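Local coordinates for DNA mismatch repair protein PMS1 (Saccharomyces cerevisiae, PDB 3H4L) that binds ATP through its N-terminal GHKL-type ATPase domain and probably couples nucleotide binding and hydrolysis to DNA mismatch repair, at residues B[25-38]-B[170-182]. Numbering follows the deposited sequence.
Sequences DLTTAVKELVDNSI and QFTKCLTVIQGYA. With MG (magnesium ion), chain F; ANP (phosphoaminophosphonic acid-adenylate ester), chain E.
Thr27 and Gln170 lock together where helices 26-38 and 170-182 come closest: the two helices run nearly parallel, 24° between their directions, and the CA atoms of Thr27 and Cys174 are 4.5 Å apart. One amide oxygen takes two bonds there. Thr27 N reaches Gln170 OE1 at 3.1 Å, in the carbonyl plane, whereas Thr27 OG1 donates to the same oxygen at 2.8 Å from well above that plane. A bend at chi2 (68°) brings the Gln170 amide beside the start of helix 26-38, whose N-cap, Asp25, divides its carboxylate: OD1 accepts from Thr28 N, and OD2 offers its syn lone pair to the extended Lys173 in a salt bridge of 3.3 Å from Lys173 NZ to Asp25 OD2. Thr27 is also a knob in the hole formed by Gln170, Lys173, Cys174 and Val177, its CG2 meeting Val177 CG2 at 3.7 Å. Deeper in, Val30 spreads its methyls, CG2 against Cys174 SG and CG1 against Ile178 CG1.

The second knob points the other way, Tyr181 entering among Lys31, Val34, Asp35 and Ile38. Val34 CG1 lies 3.5 Å from the ring centroid and 10° off its normal, a CH-pi contact, while Asp35 OD1 approaches at the edge; its modelled 2.4 Å from Tyr181 OH is too short to take at face value, leaving the bond's strength doubtful.

The same part of helix 26-38 carries both this packing and part of the nucleotide site: beside Asp35, Asn36 OD1 binds the magnesium ion at 2.2 Å and its ND2 donates to the ANP alpha-phosphate. Both helices lie against the large mixed sheet of the GHKL ATPase fold, Leu26 and Cys174 on Phe49, Val30 on Ile57, and Val34 and Tyr181 on Phe190, while Thr172 bonds to Ser69 of the second subunit.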
ATOM      1  N   ASP B  25      -9.978   5.042  18.062  1.00 34.51           N
ATOM      2  CA  ASP B  25      -9.443   5.463  16.775  1.00 34.21           C
ATOM      3  C   ASP B  25      -9.571   4.401  15.693  1.00 32.80           C
ATOM      4  O   ASP B  25     -10.143   3.335  15.916  1.00 32.84           O
ATOM      5  CB  ASP B  25      -7.982   5.903  16.899  1.00 35.19           C
ATOM      6  CG  ASP B  25      -7.108   4.877  17.594  1.00 37.06           C
ATOM      7  OD1 ASP B  25      -7.478   3.682  17.619  1.00 35.14           O
ATOM      8  OD2 ASP B  25      -6.034   5.281  18.100  1.00 38.00           O
ATOM      9  N   LEU B  26      -9.034   4.708  14.518  1.00 31.50           N
ATOM     10  CA  LEU B  26      -9.090   3.804  13.383  1.00 30.69           C
ATOM     11  C   LEU B  26      -8.509   2.447  13.742  1.00 31.16           C
ATOM     12  O   LEU B  26      -9.064   1.409  13.382  1.00 29.46           O
ATOM     13  CB  LEU B  26      -8.325   4.405  12.203  1.00 30.37           C
ATOM     14  CG  LEU B  26      -8.258   3.518  10.959  1.00 30.93           C
ATOM     15  CD1 LEU B  26      -9.650   3.364  10.365  1.00 30.48           C
ATOM     16  CD2 LEU B  26      -7.297   4.123   9.951  1.00 30.18           C
ATOM     17  N   THR B  27      -7.391   2.459  14.466  1.00 32.07           N
ATOM     18  CA  THR B  27      -6.727   1.225  14.869  1.00 31.12           C
ATOM     19  C   THR B  27      -7.626   0.330  15.726  1.00 31.40           C
ATOM     20  O   THR B  27      -7.672  -0.885  15.533  1.00 32.83           O
ATOM     21  CB  THR B  27      -5.428   1.542  15.632  1.00 31.09           C
ATOM     22  OG1 THR B  27      -4.553   2.292  14.779  1.00 30.02           O
ATOM     23  CG2 THR B  27      -4.731   0.258  16.067  1.00 28.08           C
ATOM     24  N   THR B  28      -8.338   0.928  16.673  1.00 31.22           N
ATOM     25  CA  THR B  28      -9.233   0.166  17.540  1.00 30.31           C
ATOM     26  C   THR B  28     -10.337  -0.430  16.678  1.00 30.14           C
ATOM     27  O   THR B  28     -10.702  -1.597  16.831  1.00 28.59           O
ATOM     28  CB  THR B  28      -9.867   1.075  18.615  1.00 30.71           C
ATOM     29  OG1 THR B  28      -8.826   1.682  19.388  1.00 35.49           O
ATOM     30  CG2 THR B  28     -10.773   0.282  19.545  1.00 24.33           C
ATOM     31  N   ALA B  29     -10.870   0.372  15.763  1.00 28.35           N
ATOM     32  CA  ALA B  29     -11.926  -0.115  14.891  1.00 28.44           C
ATOM     33  C   ALA B  29     -11.433  -1.347  14.140  1.00 28.58           C
ATOM     34  O   ALA B  29     -12.128  -2.355  14.079  1.00 29.44           O
ATOM     35  CB  ALA B  29     -12.349   0.978  13.909  1.00 28.77           C
ATOM     36  N   VAL B  30     -10.228  -1.267  13.585  1.00 29.32           N
ATOM     37  CA  VAL B  30      -9.645  -2.385  12.847  1.00 31.07           C
ATOM     38  C   VAL B  30      -9.488  -3.614  13.730  1.00 32.13           C
ATOM     39  O   VAL B  30      -9.790  -4.734  13.307  1.00 32.35           O
ATOM     40  CB  VAL B  30      -8.262  -2.024  12.282  1.00 31.27           C
ATOM     41  CG1 VAL B  30      -7.662  -3.227  11.562  1.00 31.94           C
ATOM     42  CG2 VAL B  30      -8.385  -0.832  11.336  1.00 31.49           C
ATOM     43  N   LYS B  31      -8.999  -3.408  14.951  1.00 32.52           N
ATOM     44  CA  LYS B  31      -8.835  -4.520  15.875  1.00 33.44           C
ATOM     45  C   LYS B  31     -10.156  -5.266  15.989  1.00 33.11           C
ATOM     46  O   LYS B  31     -10.197  -6.489  15.845  1.00 34.90           O
ATOM     47  CB  LYS B  31      -8.470  -4.034  17.267  1.00 35.58           C
ATOM     48  CG  LYS B  31      -7.011  -3.865  17.563  1.00 41.71           C
ATOM     49  CD  LYS B  31      -6.870  -3.574  19.054  1.00 44.70           C
ATOM     50  CE  LYS B  31      -5.431  -3.366  19.478  1.00 50.76           C
ATOM     51  NZ  LYS B  31      -5.348  -3.150  20.956  1.00 54.26           N
ATOM     52  N   GLU B  32     -11.226  -4.516  16.252  1.00 31.99           N
ATOM     53  CA  GLU B  32     -12.567  -5.075  16.425  1.00 31.65           C
ATOM     54  C   GLU B  32     -13.037  -5.898  15.234  1.00 32.33           C
ATOM     55  O   GLU B  32     -13.655  -6.961  15.402  1.00 31.87           O
ATOM     56  CB  GLU B  32     -13.571  -3.958  16.717  1.00 32.65           C
ATOM     57  CG  GLU B  32     -13.260  -3.158  17.993  1.00 33.11           C
ATOM     58  CD  GLU B  32     -13.387  -3.985  19.264  1.00 35.04           C
ATOM     59  OE1 GLU B  32     -13.522  -5.227  19.180  1.00 34.13           O
ATOM     60  OE2 GLU B  32     -13.343  -3.388  20.362  1.00 40.00           O
ATOM     61  N   LEU B  33     -12.738  -5.414  14.034  1.00 29.22           N
ATOM     62  CA  LEU B  33     -13.125  -6.120  12.822  1.00 29.90           C
ATOM     63  C   LEU B  33     -12.313  -7.408  12.593  1.00 28.86           C
ATOM     64  O   LEU B  33     -12.884  -8.463  12.283  1.00 26.61           O
ATOM     65  CB  LEU B  33     -12.998  -5.184  11.622  1.00 30.78           C
ATOM     66  CG  LEU B  33     -13.933  -3.980  11.754  1.00 32.48           C
ATOM     67  CD1 LEU B  33     -13.691  -3.019  10.603  1.00 31.21           C
ATOM     68  CD2 LEU B  33     -15.391  -4.457  11.796  1.00 30.43           C
ATOM     69  N   VAL B  34     -10.995  -7.324  12.733  1.00 26.47           N
ATOM     70  CA  VAL B  34     -10.151  -8.499  12.559  1.00 27.28           C
ATOM     71  C   VAL B  34     -10.580  -9.576  13.571  1.00 28.38           C
ATOM     72  O   VAL B  34     -10.855 -10.724  13.190  1.00 25.16           O
ATOM     73  CB  VAL B  34      -8.642  -8.133  12.749  1.00 27.80           C
ATOM     74  CG1 VAL B  34      -7.777  -9.394  12.766  1.00 25.04           C
ATOM     75  CG2 VAL B  34      -8.191  -7.189  11.625  1.00 24.48           C
ATOM     76  N   ASP B  35     -10.655  -9.194  14.851  1.00 28.44           N
ATOM     77  CA  ASP B  35     -11.063 -10.103  15.921  1.00 28.73           C
ATOM     78  C   ASP B  35     -12.360 -10.817  15.574  1.00 30.08           C
ATOM     79  O   ASP B  35     -12.478 -12.034  15.746  1.00 31.49           O
ATOM     80  CB  ASP B  35     -11.262  -9.347  17.239  1.00 30.97           C
ATOM     81  CG  ASP B  35      -9.970  -9.138  17.991  1.00 31.51           C
ATOM     82  OD1 ASP B  35      -8.918  -9.549  17.473  1.00 31.18           O
ATOM     83  OD2 ASP B  35     -10.003  -8.565  19.103  1.00 34.29           O
ATOM     84  N   ASN B  36     -13.340 -10.066  15.089  1.00 28.55           N
ATOM     85  CA  ASN B  36     -14.594 -10.685  14.734  1.00 28.07           C
ATOM     86  C   ASN B  36     -14.437 -11.709  13.611  1.00 28.55           C
ATOM     87  O   ASN B  36     -15.029 -12.787  13.662  1.00 26.50           O
ATOM     88  CB  ASN B  36     -15.620  -9.620  14.372  1.00 27.06           C
ATOM     89  CG  ASN B  36     -16.162  -8.926  15.593  1.00 28.62           C
ATOM     90  OD1 ASN B  36     -16.051  -9.441  16.701  1.00 28.24           O
ATOM     91  ND2 ASN B  36     -16.760  -7.758  15.404  1.00 30.04           N
ATOM     92  N   SER B  37     -13.632 -11.379  12.609  1.00 30.52           N
ATOM     93  CA  SER B  37     -13.411 -12.296  11.496  1.00 32.54           C
ATOM     94  C   SER B  37     -12.751 -13.566  12.016  1.00 33.27           C
ATOM     95  O   SER B  37     -13.216 -14.666  11.741  1.00 34.42           O
ATOM     96  CB  SER B  37     -12.534 -11.645  10.411  1.00 32.45           C
ATOM     97  OG  SER B  37     -13.251 -10.626   9.724  1.00 30.85           O
ATOM     98  N   ILE B  38     -11.678 -13.422  12.783  1.00 33.73           N
ATOM     99  CA  ILE B  38     -11.010 -14.602  13.309  1.00 32.94           C
ATOM    100  C   ILE B  38     -11.998 -15.438  14.117  1.00 33.76           C
ATOM    101  O   ILE B  38     -11.999 -16.659  14.014  1.00 34.74           O
ATOM    102  CB  ILE B  38      -9.809 -14.227  14.179  1.00 31.38           C
ATOM    103  CG1 ILE B  38      -8.777 -13.480  13.339  1.00 29.05           C
ATOM    104  CG2 ILE B  38      -9.181 -15.475  14.749  1.00 32.14           C
ATOM    105  CD1 ILE B  38      -7.633 -12.927  14.140  1.00 25.23           C
ATOM    106  N   GLN B 170      -1.375   7.515  12.331  1.00 41.00           N
ATOM    107  CA  GLN B 170      -2.438   6.603  12.750  1.00 38.97           C
ATOM    108  C   GLN B 170      -2.410   5.308  11.952  1.00 38.77           C
ATOM    109  O   GLN B 170      -2.528   4.219  12.511  1.00 35.89           O
ATOM    110  CB  GLN B 170      -3.809   7.261  12.576  1.00 39.48           C
ATOM    111  CG  GLN B 170      -5.003   6.345  12.923  1.00 37.54           C
ATOM    112  CD  GLN B 170      -5.089   6.016  14.403  1.00 37.68           C
ATOM    113  OE1 GLN B 170      -5.547   4.939  14.787  1.00 39.21           O
ATOM    114  NE2 GLN B 170      -4.659   6.946  15.242  1.00 35.69           N
ATOM    115  N   PHE B 171      -2.263   5.439  10.635  1.00 39.42           N
ATOM    116  CA  PHE B 171      -2.232   4.280   9.760  1.00 37.48           C
ATOM    117  C   PHE B 171      -1.076   3.376  10.148  1.00 37.97           C
ATOM    118  O   PHE B 171      -1.253   2.175  10.339  1.00 38.86           O
ATOM    119  CB  PHE B 171      -2.074   4.711   8.312  1.00 37.65           C
ATOM    120  CG  PHE B 171      -2.274   3.597   7.324  1.00 38.68           C
ATOM    121  CD1 PHE B 171      -3.543   3.087   7.083  1.00 37.90           C
ATOM    122  CD2 PHE B 171      -1.198   3.079   6.615  1.00 37.90           C
ATOM    123  CE1 PHE B 171      -3.738   2.083   6.145  1.00 39.93           C
ATOM    124  CE2 PHE B 171      -1.379   2.076   5.675  1.00 37.69           C
ATOM    125  CZ  PHE B 171      -2.647   1.576   5.435  1.00 39.23           C
ATOM    126  N   THR B 172       0.113   3.945  10.272  1.00 36.61           N
ATOM    127  CA  THR B 172       1.249   3.126  10.647  1.00 37.57           C
ATOM    128  C   THR B 172       0.949   2.453  11.983  1.00 36.89           C
ATOM    129  O   THR B 172       1.303   1.294  12.181  1.00 35.41           O
ATOM    130  CB  THR B 172       2.553   3.950  10.779  1.00 39.32           C
ATOM    131  OG1 THR B 172       2.753   4.730   9.592  1.00 39.87           O
ATOM    132  CG2 THR B 172       3.747   3.010  10.952  1.00 39.88           C
ATOM    133  N   LYS B 173       0.300   3.162  12.905  1.00 35.89           N
ATOM    134  CA  LYS B 173      -0.016   2.532  14.185  1.00 36.05           C
ATOM    135  C   LYS B 173      -0.957   1.363  13.913  1.00 37.61           C
ATOM    136  O   LYS B 173      -0.823   0.279  14.488  1.00 38.66           O
ATOM    137  CB  LYS B 173      -0.708   3.499  15.139  1.00 33.77           C
ATOM    138  CG  LYS B 173      -1.234   2.788  16.379  1.00 37.86           C
ATOM    139  CD  LYS B 173      -2.104   3.668  17.267  1.00 38.65           C
ATOM    140  CE  LYS B 173      -2.526   2.891  18.510  1.00 41.82           C
ATOM    141  NZ  LYS B 173      -3.525   3.618  19.337  1.00 42.30           N
ATOM    142  N   CYS B 174      -1.910   1.600  13.024  1.00 36.43           N
ATOM    143  CA  CYS B 174      -2.875   0.596  12.647  1.00 35.44           C
ATOM    144  C   CYS B 174      -2.223  -0.547  11.860  1.00 35.53           C
ATOM    145  O   CYS B 174      -2.674  -1.689  11.915  1.00 34.33           O
ATOM    146  CB  CYS B 174      -3.959   1.259  11.814  1.00 37.56           C
ATOM    147  SG  CYS B 174      -5.200   0.134  11.223  1.00 36.96           S
ATOM    148  N   LEU B 175      -1.158  -0.237  11.125  1.00 35.86           N
ATOM    149  CA  LEU B 175      -0.453  -1.246  10.335  1.00 34.02           C
ATOM    150  C   LEU B 175       0.305  -2.179  11.261  1.00 32.79           C
ATOM    151  O   LEU B 175       0.340  -3.401  11.066  1.00 31.78           O
ATOM    152  CB  LEU B 175       0.528  -0.583   9.372  1.00 35.02           C
ATOM    153  CG  LEU B 175       1.085  -1.490   8.270  1.00 36.43           C
ATOM    154  CD1 LEU B 175      -0.047  -2.112   7.482  1.00 33.83           C
ATOM    155  CD2 LEU B 175       1.977  -0.676   7.358  1.00 38.69           C
ATOM    156  N   THR B 176       0.916  -1.589  12.277  1.00 32.78           N
ATOM    157  CA  THR B 176       1.666  -2.355  13.263  1.00 32.94           C
ATOM    158  C   THR B 176       0.774  -3.445  13.836  1.00 31.11           C
ATOM    159  O   THR B 176       1.176  -4.598  13.944  1.00 32.20           O
ATOM    160  CB  THR B 176       2.125  -1.459  14.395  1.00 33.56           C
ATOM    161  OG1 THR B 176       2.945  -0.418  13.862  1.00 36.36           O
ATOM    162  CG2 THR B 176       2.918  -2.255  15.406  1.00 38.31           C
ATOM    163  N   VAL B 177      -0.444  -3.064  14.196  1.00 29.95           N
ATOM    164  CA  VAL B 177      -1.402  -3.997  14.751  1.00 30.50           C
ATOM    165  C   VAL B 177      -1.809  -5.052  13.731  1.00 32.83           C
ATOM    166  O   VAL B 177      -2.064  -6.201  14.091  1.00 33.30           O
ATOM    167  CB  VAL B 177      -2.651  -3.260  15.234  1.00 31.00           C
ATOM    168  CG1 VAL B 177      -3.814  -4.236  15.406  1.00 27.29           C
ATOM    169  CG2 VAL B 177      -2.343  -2.557  16.532  1.00 28.00           C
ATOM    170  N   ILE B 178      -1.888  -4.676  12.460  1.00 32.94           N
ATOM    171  CA  ILE B 178      -2.266  -5.662  11.463  1.00 34.28           C
ATOM    172  C   ILE B 178      -1.104  -6.649  11.304  1.00 35.29           C
ATOM    173  O   ILE B 178      -1.320  -7.856  11.129  1.00 34.44           O
ATOM    174  CB  ILE B 178      -2.638  -4.997  10.105  1.00 34.56           C
ATOM    175  CG1 ILE B 178      -4.026  -4.359  10.205  1.00 32.27           C
ATOM    176  CG2 ILE B 178      -2.651  -6.032   8.994  1.00 35.45           C
ATOM    177  CD1 ILE B 178      -4.446  -3.567   8.972  1.00 29.39           C
ATOM    178  N   GLN B 179       0.127  -6.145  11.397  1.00 33.71           N
ATOM    179  CA  GLN B 179       1.299  -7.012  11.288  1.00 34.07           C
ATOM    180  C   GLN B 179       1.272  -8.038  12.421  1.00 34.92           C
ATOM    181  O   GLN B 179       1.598  -9.218  12.211  1.00 36.59           O
ATOM    182  CB  GLN B 179       2.586  -6.184  11.345  1.00 34.90           C
ATOM    183  CG  GLN B 179       2.732  -5.210  10.174  1.00 35.88           C
ATOM    184  CD  GLN B 179       3.876  -4.233  10.352  1.00 38.65           C
ATOM    185  OE1 GLN B 179       4.016  -3.613  11.402  1.00 40.95           O
ATOM    186  NE2 GLN B 179       4.694  -4.080   9.319  1.00 40.82           N
ATOM    187  N   GLY B 180       0.855  -7.600  13.612  1.00 32.82           N
ATOM    188  CA  GLY B 180       0.779  -8.507  14.745  1.00 31.21           C
ATOM    189  C   GLY B 180      -0.153  -9.692  14.497  1.00 31.22           C
ATOM    190  O   GLY B 180       0.188 -10.845  14.755  1.00 28.46           O
ATOM    191  N   TYR B 181      -1.341  -9.414  13.980  1.00 30.76           N
ATOM    192  CA  TYR B 181      -2.295 -10.474  13.714  1.00 32.49           C
ATOM    193  C   TYR B 181      -1.788 -11.417  12.622  1.00 36.06           C
ATOM    194  O   TYR B 181      -1.993 -12.630  12.681  1.00 35.91           O
ATOM    195  CB  TYR B 181      -3.628  -9.872  13.270  1.00 32.23           C
ATOM    196  CG  TYR B 181      -4.522  -9.345  14.377  1.00 30.48           C
ATOM    197  CD1 TYR B 181      -5.250 -10.218  15.183  1.00 28.60           C
ATOM    198  CD2 TYR B 181      -4.693  -7.966  14.568  1.00 30.10           C
ATOM    199  CE1 TYR B 181      -6.130  -9.742  16.139  1.00 29.43           C
ATOM    200  CE2 TYR B 181      -5.567  -7.479  15.519  1.00 27.20           C
ATOM    201  CZ  TYR B 181      -6.288  -8.372  16.304  1.00 30.44           C
ATOM    202  OH  TYR B 181      -7.182  -7.894  17.247  1.00 34.20           O
ATOM    203  N   ALA B 182      -1.120 -10.853  11.623  1.00 39.81           N
ATOM    204  CA  ALA B 182      -0.626 -11.641  10.498  1.00 40.71           C
ATOM    205  C   ALA B 182       0.565 -12.529  10.816  1.00 41.71           C
ATOM    206  O   ALA B 182       0.718 -13.604  10.232  1.00 42.30           O
ATOM    207  CB  ALA B 182      -0.275 -10.719   9.337  1.00 40.87           C
TER
HETATM  208 MG    MG F 702     -16.379  -8.752  18.721  1.00 32.21          MG
HETATM  209  PG  ANP E 397     -16.135  -9.073  21.520  1.00 36.50           P
HETATM  210  O1G ANP E 397     -15.907  -8.174  20.376  1.00 36.31           O
HETATM  211  O2G ANP E 397     -15.356 -10.286  21.441  1.00 33.22           O
HETATM  212  O3G ANP E 397     -15.949  -8.442  22.873  1.00 35.75           O
HETATM  213  PB  ANP E 397     -18.508  -9.802  20.096  1.00 32.76           P
HETATM  214  O1B ANP E 397     -19.692 -10.638  20.444  1.00 35.12           O
HETATM  215  O2B ANP E 397     -17.680 -10.283  19.005  1.00 32.15           O
HETATM  216  N3B ANP E 397     -17.689  -9.512  21.442  1.00 33.35           N
HETATM  217  PA  ANP E 397     -18.968  -7.468  18.417  1.00 31.29           P
HETATM  218  O1A ANP E 397     -17.567  -7.446  18.047  1.00 29.78           O
HETATM  219  O2A ANP E 397     -19.738  -6.194  18.521  1.00 28.90           O
HETATM  220  O3A ANP E 397     -19.111  -8.381  19.720  1.00 30.59           O
HETATM  221  O5' ANP E 397     -19.832  -8.175  17.279  1.00 30.90           O
HETATM  222  C5' ANP E 397     -20.773  -9.077  17.724  1.00 28.89           C
HETATM  223  C4' ANP E 397     -21.687  -9.932  16.938  1.00 29.58           C
HETATM  224  O4' ANP E 397     -21.677  -9.553  15.549  1.00 29.10           O
HETATM  225  C3' ANP E 397     -20.928 -11.207  17.084  1.00 29.97           C
HETATM  226  O3' ANP E 397     -21.257 -11.835  18.328  1.00 27.21           O
HETATM  227  C2' ANP E 397     -21.277 -11.934  15.818  1.00 30.57           C
HETATM  228  O2' ANP E 397     -22.442 -12.692  16.082  1.00 33.56           O
HETATM  229  C1' ANP E 397     -21.434 -10.744  14.817  1.00 28.11           C
HETATM  230  N9  ANP E 397     -20.288 -10.413  13.919  1.00 27.86           N
HETATM  231  C8  ANP E 397     -19.465  -9.300  13.848  1.00 28.36           C
HETATM  232  N7  ANP E 397     -18.539  -9.313  12.936  1.00 30.25           N
HETATM  233  C5  ANP E 397     -18.741 -10.538  12.328  1.00 28.66           C
HETATM  234  C6  ANP E 397     -18.101 -11.246  11.240  1.00 27.34           C
HETATM  235  N6  ANP E 397     -17.079 -10.720  10.576  1.00 27.18           N
HETATM  236  N1  ANP E 397     -18.551 -12.508  10.851  1.00 29.51           N
HETATM  237  C2  ANP E 397     -19.610 -13.094  11.509  1.00 28.41           C
HETATM  238  N3  ANP E 397     -20.283 -12.512  12.543  1.00 28.98           N
HETATM  239  C4  ANP E 397     -19.803 -11.247  12.918  1.00 29.53           C
HETATM  240  O   HOH W   1     -14.798  -7.573  17.897  1.00 20.89           O
HETATM  241  O   HOH W   2     -14.547  -9.902  18.852  1.00 25.01           O